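Side-chain contacts in nucleoside 2-deoxyribosyltransferase (Enterococcus faecalis, PDB 7M5H), which probably cleaves the N-glycosidic bond of 2'-deoxynucleotides, perhaps as a 5-hydroxymethyl-dUMP N-hydrolase: residues Ala75-Gly79 against Pro80-Ala84; Val137-Ile140 against Lys141-Gly144. One frame throughout, in Å; residues are numbered along the deposited sequence.

Interaction 1: residues Ala75-Gly79 against Pro80-Ala84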
ATOM      1  N   ALA B  75      16.565  -8.437   3.731  1.00 39.56           N
ATOM      2  CA  ALA B  75      15.218  -7.989   3.406  1.00 37.76           C
ATOM      3  C   ALA B  75      15.221  -6.514   3.034  1.00 37.78           C
ATOM      4  O   ALA B  75      15.850  -5.693   3.708  1.00 33.92           O
ATOM      5  CB  ALA B  75      14.261  -8.229   4.576  1.00 29.32           C
ATOM      6  N   LEU B  76      14.513  -6.184   1.959  1.00 34.56           N
ATOM      7  CA  LEU B  76      14.333  -4.806   1.525  1.00 33.70           C
ATOM      8  C   LEU B  76      12.953  -4.339   1.973  1.00 32.88           C
ATOM      9  O   LEU B  76      11.938  -4.923   1.578  1.00 35.94           O
ATOM     10  CB  LEU B  76      14.490  -4.686   0.009  1.00 35.19           C
ATOM     11  CG  LEU B  76      15.894  -4.368  -0.524  1.00 45.97           C
ATOM     12  CD1 LEU B  76      16.965  -5.225   0.137  1.00 44.09           C
ATOM     13  CD2 LEU B  76      15.943  -4.534  -2.035  1.00 43.36           C
ATOM     14  N   LEU B  77      12.918  -3.293   2.799  1.00 30.14           N
ATOM     15  CA  LEU B  77      11.681  -2.826   3.412  1.00 30.76           C
ATOM     16  C   LEU B  77      11.058  -1.631   2.701  1.00 31.17           C
ATOM     17  O   LEU B  77       9.937  -1.243   3.048  1.00 32.47           O
ATOM     18  CB  LEU B  77      11.924  -2.458   4.882  1.00 31.83           C
ATOM     19  CG  LEU B  77      12.578  -3.503   5.788  1.00 29.18           C
ATOM     20  CD1 LEU B  77      12.652  -2.987   7.218  1.00 28.27           C
ATOM     21  CD2 LEU B  77      11.828  -4.826   5.731  1.00 26.41           C
ATOM     22  N   ASP B  78      11.742  -1.043   1.723  1.00 33.08           N
ATOM     23  CA  ASP B  78      11.274   0.190   1.110  1.00 35.86           C
ATOM     24  C   ASP B  78       9.993  -0.042   0.307  1.00 34.38           C
ATOM     25  O   ASP B  78       9.592  -1.174   0.019  1.00 32.81           O
ATOM     26  CB  ASP B  78      12.363   0.787   0.220  1.00 33.29           C
ATOM     27  CG  ASP B  78      13.382   1.586   1.010  1.00 35.96           C
ATOM     28  OD1 ASP B  78      12.978   2.541   1.706  1.00 31.99           O
ATOM     29  OD2 ASP B  78      14.583   1.250   0.947  1.00 37.42           O
ATOM     30  N   GLY B  79       9.354   1.066  -0.058  1.00 38.71           N
ATOM     31  CA  GLY B  79       8.059   1.048  -0.692  1.00 32.89           C
ATOM     32  C   GLY B  79       7.063   1.840   0.129  1.00 36.19           C
ATOM     33  O   GLY B  79       7.348   2.241   1.262  1.00 34.24           O
ATOM     34  N   PRO B  80       5.877   2.099  -0.426  1.00 35.60           N
ATOM     35  CA  PRO B  80       4.837   2.759   0.380  1.00 32.66           C
ATOM     36  C   PRO B  80       4.464   1.952   1.607  1.00 36.61           C
ATOM     37  O   PRO B  80       4.122   2.528   2.648  1.00 32.29           O
ATOM     38  CB  PRO B  80       3.662   2.893  -0.599  1.00 30.67           C
ATOM     39  CG  PRO B  80       3.902   1.844  -1.627  1.00 34.99           C
ATOM     40  CD  PRO B  80       5.395   1.739  -1.770  1.00 34.42           C
ATOM     41  N   THR B  81       4.521   0.628   1.505  1.00 29.93           N
ATOM     42  CA  THR B  81       4.411  -0.276   2.637  1.00 30.63           C
ATOM     43  C   THR B  81       5.442  -1.377   2.448  1.00 28.23           C
ATOM     44  O   THR B  81       5.949  -1.590   1.344  1.00 29.56           O
ATOM     45  CB  THR B  81       3.006  -0.888   2.757  1.00 35.05           C
ATOM     46  OG1 THR B  81       2.655  -1.519   1.518  1.00 39.82           O
ATOM     47  CG2 THR B  81       1.970   0.180   3.088  1.00 31.44           C
ATOM     48  N   ILE B  82       5.764  -2.074   3.540  1.00 27.47           N
ATOM     49  CA  ILE B  82       6.604  -3.257   3.424  1.00 24.71           C
ATOM     50  C   ILE B  82       5.868  -4.296   2.594  1.00 26.85           C
ATOM     51  O   ILE B  82       4.684  -4.571   2.827  1.00 27.47           O
ATOM     52  CB  ILE B  82       6.972  -3.800   4.814  1.00 28.57           C
ATOM     53  CG1 ILE B  82       7.745  -2.751   5.614  1.00 30.23           C
ATOM     54  CG2 ILE B  82       7.789  -5.082   4.688  1.00 25.82           C
ATOM     55  CD1 ILE B  82       8.004  -3.152   7.051  1.00 27.55           C
ATOM     56  N   ASP B  83       6.558  -4.859   1.603  1.00 28.83           N
ATOM     57  CA  ASP B  83       5.960  -5.875   0.745  1.00 27.60           C
ATOM     58  C   ASP B  83       5.399  -7.017   1.581  1.00 31.00           C
ATOM     59  O   ASP B  83       6.069  -7.531   2.480  1.00 26.55           O
ATOM     60  CB  ASP B  83       7.000  -6.401  -0.245  1.00 33.37           C
ATOM     61  CG  ASP B  83       6.449  -7.484  -1.151  1.00 37.73           C
ATOM     62  OD1 ASP B  83       5.853  -7.143  -2.193  1.00 37.00           O
ATOM     63  OD2 ASP B  83       6.612  -8.679  -0.819  1.00 36.15           O
ATOM     64  N   ALA B  84       4.156  -7.407   1.278  1.00 26.85           N
ATOM     65  CA  ALA B  84       3.464  -8.397   2.099  1.00 31.10           C
ATOM     66  C   ALA B  84       4.195  -9.733   2.099  1.00 28.57           C
ATOM     67  O   ALA B  84       4.268 -10.408   3.133  1.00 29.79           O
ATOM     68  CB  ALA B  84       2.026  -8.573   1.612  1.00 23.21           C
TER
HETATM   69  O   HOH W   1       9.458  -4.146   0.937  1.00 30.40           O

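Interaction 2: residues Val137-Ile140 against Lys141-Gly144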
ATOM      1  N   VAL B 137       9.218  -4.670  11.905  1.00 28.27           N
ATOM      2  CA  VAL B 137      10.540  -4.159  12.258  1.00 28.30           C
ATOM      3  C   VAL B 137      11.054  -4.837  13.521  1.00 29.63           C
ATOM      4  O   VAL B 137      12.221  -5.239  13.596  1.00 32.00           O
ATOM      5  CB  VAL B 137      10.496  -2.628  12.417  1.00 28.81           C
ATOM      6  CG1 VAL B 137      11.785  -2.119  13.048  1.00 29.02           C
ATOM      7  CG2 VAL B 137      10.261  -1.964  11.069  1.00 25.25           C
ATOM      8  N   GLY B 138      10.192  -4.979  14.529  1.00 26.95           N
ATOM      9  CA  GLY B 138      10.627  -5.573  15.783  1.00 30.02           C
ATOM     10  C   GLY B 138      11.125  -6.996  15.620  1.00 29.32           C
ATOM     11  O   GLY B 138      12.104  -7.395  16.255  1.00 27.86           O
ATOM     12  N   LEU B 139      10.465  -7.778  14.761  1.00 29.03           N
ATOM     13  CA  LEU B 139      10.913  -9.147  14.513  1.00 30.88           C
ATOM     14  C   LEU B 139      12.328  -9.169  13.949  1.00 29.15           C
ATOM     15  O   LEU B 139      13.118 -10.067  14.264  1.00 29.25           O
ATOM     16  CB  LEU B 139       9.947  -9.855  13.562  1.00 29.47           C
ATOM     17  CG  LEU B 139       8.539 -10.145  14.084  1.00 29.50           C
ATOM     18  CD1 LEU B 139       7.725 -10.896  13.044  1.00 29.57           C
ATOM     19  CD2 LEU B 139       8.602 -10.933  15.381  1.00 23.37           C
ATOM     20  N   ILE B 140      12.665  -8.185  13.115  1.00 27.13           N
ATOM     21  CA  ILE B 140      14.015  -8.093  12.569  1.00 29.52           C
ATOM     22  C   ILE B 140      15.020  -7.808  13.676  1.00 29.59           C
ATOM     23  O   ILE B 140      16.008  -8.533  13.842  1.00 31.74           O
ATOM     24  CB  ILE B 140      14.077  -7.015  11.474  1.00 31.31           C
ATOM     25  CG1 ILE B 140      13.072  -7.320  10.359  1.00 31.54           C
ATOM     26  CG2 ILE B 140      15.491  -6.899  10.925  1.00 31.37           C
ATOM     27  CD1 ILE B 140      12.892  -6.182   9.381  1.00 29.32           C
ATOM     28  N   LYS B 141      14.787  -6.741  14.446  1.00 30.49           N
ATOM     29  CA  LYS B 141      15.751  -6.319  15.456  1.00 32.32           C
ATOM     30  C   LYS B 141      15.885  -7.319  16.597  1.00 29.06           C
ATOM     31  O   LYS B 141      16.898  -7.292  17.306  1.00 33.40           O
ATOM     32  CB  LYS B 141      15.364  -4.950  16.016  1.00 33.94           C
ATOM     33  CG  LYS B 141      15.234  -3.855  14.971  1.00 29.58           C
ATOM     34  CD  LYS B 141      15.108  -2.496  15.637  1.00 31.05           C
ATOM     35  CE  LYS B 141      15.081  -1.373  14.615  1.00 33.63           C
ATOM     36  NZ  LYS B 141      15.151  -0.045  15.286  1.00 32.58           N
ATOM     37  N   LEU B 142      14.892  -8.188  16.799  1.00 32.87           N
ATOM     38  CA  LEU B 142      15.001  -9.192  17.854  1.00 33.45           C
ATOM     39  C   LEU B 142      16.101 -10.205  17.558  1.00 35.23           C
ATOM     40  O   LEU B 142      16.608 -10.853  18.480  1.00 34.82           O
ATOM     41  CB  LEU B 142      13.657  -9.899  18.052  1.00 32.35           C
ATOM     42  CG  LEU B 142      12.625  -9.120  18.872  1.00 33.82           C
ATOM     43  CD1 LEU B 142      11.249  -9.765  18.800  1.00 28.27           C
ATOM     44  CD2 LEU B 142      13.086  -9.000  20.313  1.00 26.90           C
ATOM     45  N   ASN B 143      16.479 -10.356  16.287  1.00 35.96           N
ATOM     46  CA  ASN B 143      17.562 -11.226  15.856  1.00 38.44           C
ATOM     47  C   ASN B 143      18.012 -10.712  14.487  1.00 37.47           C
ATOM     48  O   ASN B 143      17.748 -11.301  13.437  1.00 34.78           O
ATOM     49  CB  ASN B 143      17.133 -12.693  15.797  1.00 34.86           C
ATOM     50  CG  ASN B 143      18.284 -13.629  15.471  1.00 42.90           C
ATOM     51  OD1 ASN B 143      19.445 -13.362  15.794  1.00 37.55           O
ATOM     52  ND2 ASN B 143      17.959 -14.749  14.847  1.00 40.85           N
ATOM     53  N   GLY B 144      18.680  -9.579  14.503  1.00 38.71           N
ATOM     54  CA  GLY B 144      19.184  -8.957  13.299  1.00 37.74           C
ATOM     55  C   GLY B 144      19.306  -7.457  13.495  1.00 34.70           C
ATOM     56  O   GLY B 144      19.577  -6.985  14.596  1.00 37.74           O
TER
HETATM   57  O   HOH W   2      14.902 -11.566  13.019  1.00 31.42           O

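Interaction 1: residues Ala75-Gly79 against Pro80-Ala84
Leu77 and Ile82 run alongside each other, closing the turn with an apolar contact: CD2 of Leu77 stands 4.2 Å from CG2 of Ile82. The other branch of Ile82 reaches the backbone, CG1 lying 3.7 Å from the carbonyl oxygen of Leu77; with CG1 set beside the backbone N (chi1 -60°), CG2 is left for the leucine. Leu77 packs further on Ile90 of helix 84-96, Ile82 on Ala84 of the second subunit.

This is the loop that leads from strand 72-76 of the parallel, Rossmann-like sheet into helix 84-96, the first half of a right-handed beta-alpha-beta crossover to strand 100-103.

No direct hydrogen bond joins the two halves; one water does so instead. It donates to Leu76 O at 2.7 Å and to Asp78 O at 3.1 Å, and accepts from Asp83 N at 3.1 Å. Gly79, at phi 122°, adopts a backbone shape in which a CB would collide with the preceding carbonyl, and carries the chain into Pro80. Both carboxylates have hydrogen-bond partners beyond the loop: Asp78 OD2 with Thr105 OG1, and Asp83, the N-cap of helix 84-96, through OD2 with Val86 N.

Interaction 2: residues Val137-Ile140 against Lys141-Gly144
Lys141 runs alongside Val137, one helical turn earlier. Its CB lies 4.0 Å from the carbonyl oxygen of Val137, and CG comes closer to that same oxygen, at 3.6 Å. CG sits beside the backbone N (chi1 -57°), and from there the chain is extended, carrying CE to 3.7 Å from CG1 of Val137. The tip leaves the helix altogether: NZ forms a salt bridge with Glu126 OE2 of the fourth subunit and a hydrogen bond with Ile124 O of that subunit, so the methylenes rest on the valine while the ammonium is held across the interface.

Leu142 comes over the preceding turn at Gly138, its CG 3.2 Å from the carbonyl oxygen of Gly138. Its CD1 meets CD2 of Leu139 more loosely, and both leucines also pack on Tyr94 of helix 84-96.

The backbone bonds change character toward the end. Lys141 N donates to Val137 O with an N-H...O angle of 166°, whereas Leu142 N reaches Gly138 O in a more bent bond (140°). Asn143 N then turns to Ile140 O, three residues back, at 3.1 Å and from above the carbonyl plane. A water lies within hydrogen-bonding distance of Leu139 O (2.6 Å) and Asn143 O (2.9 Å), though it has more acceptors around it than protons to give. Such a passage from i to i+4 bonding to a tighter i to i+3 turn is characteristic of a helix C-terminus, here where helix 134-141 gives way at Gly144 to strand 144-147, outermost in this chain's Rossmann-like sheet.

Overall arrangement
Interactions 1 and 2 follow one another along the chain, their centres about 15 Å apart, yet they meet directly: CD1 of Leu77 lies 3.9 Å from CD1 of Ile140. This apolar joint ties the loop after strand 72-76 to helix 134-141, and Ile90 of helix 84-96 packs against both leucine and isoleucine. The centre of residues 75-84 lies about 7 Å from the centre of the chain, that of residues 137-144 about 12 Å. Both touch the second subunit and the fourth, so both contribute to the tetramer. A glycerol, probably from the crystallisation liquor, is hydrogen-bonded to Asp83 OD2 in interaction 1.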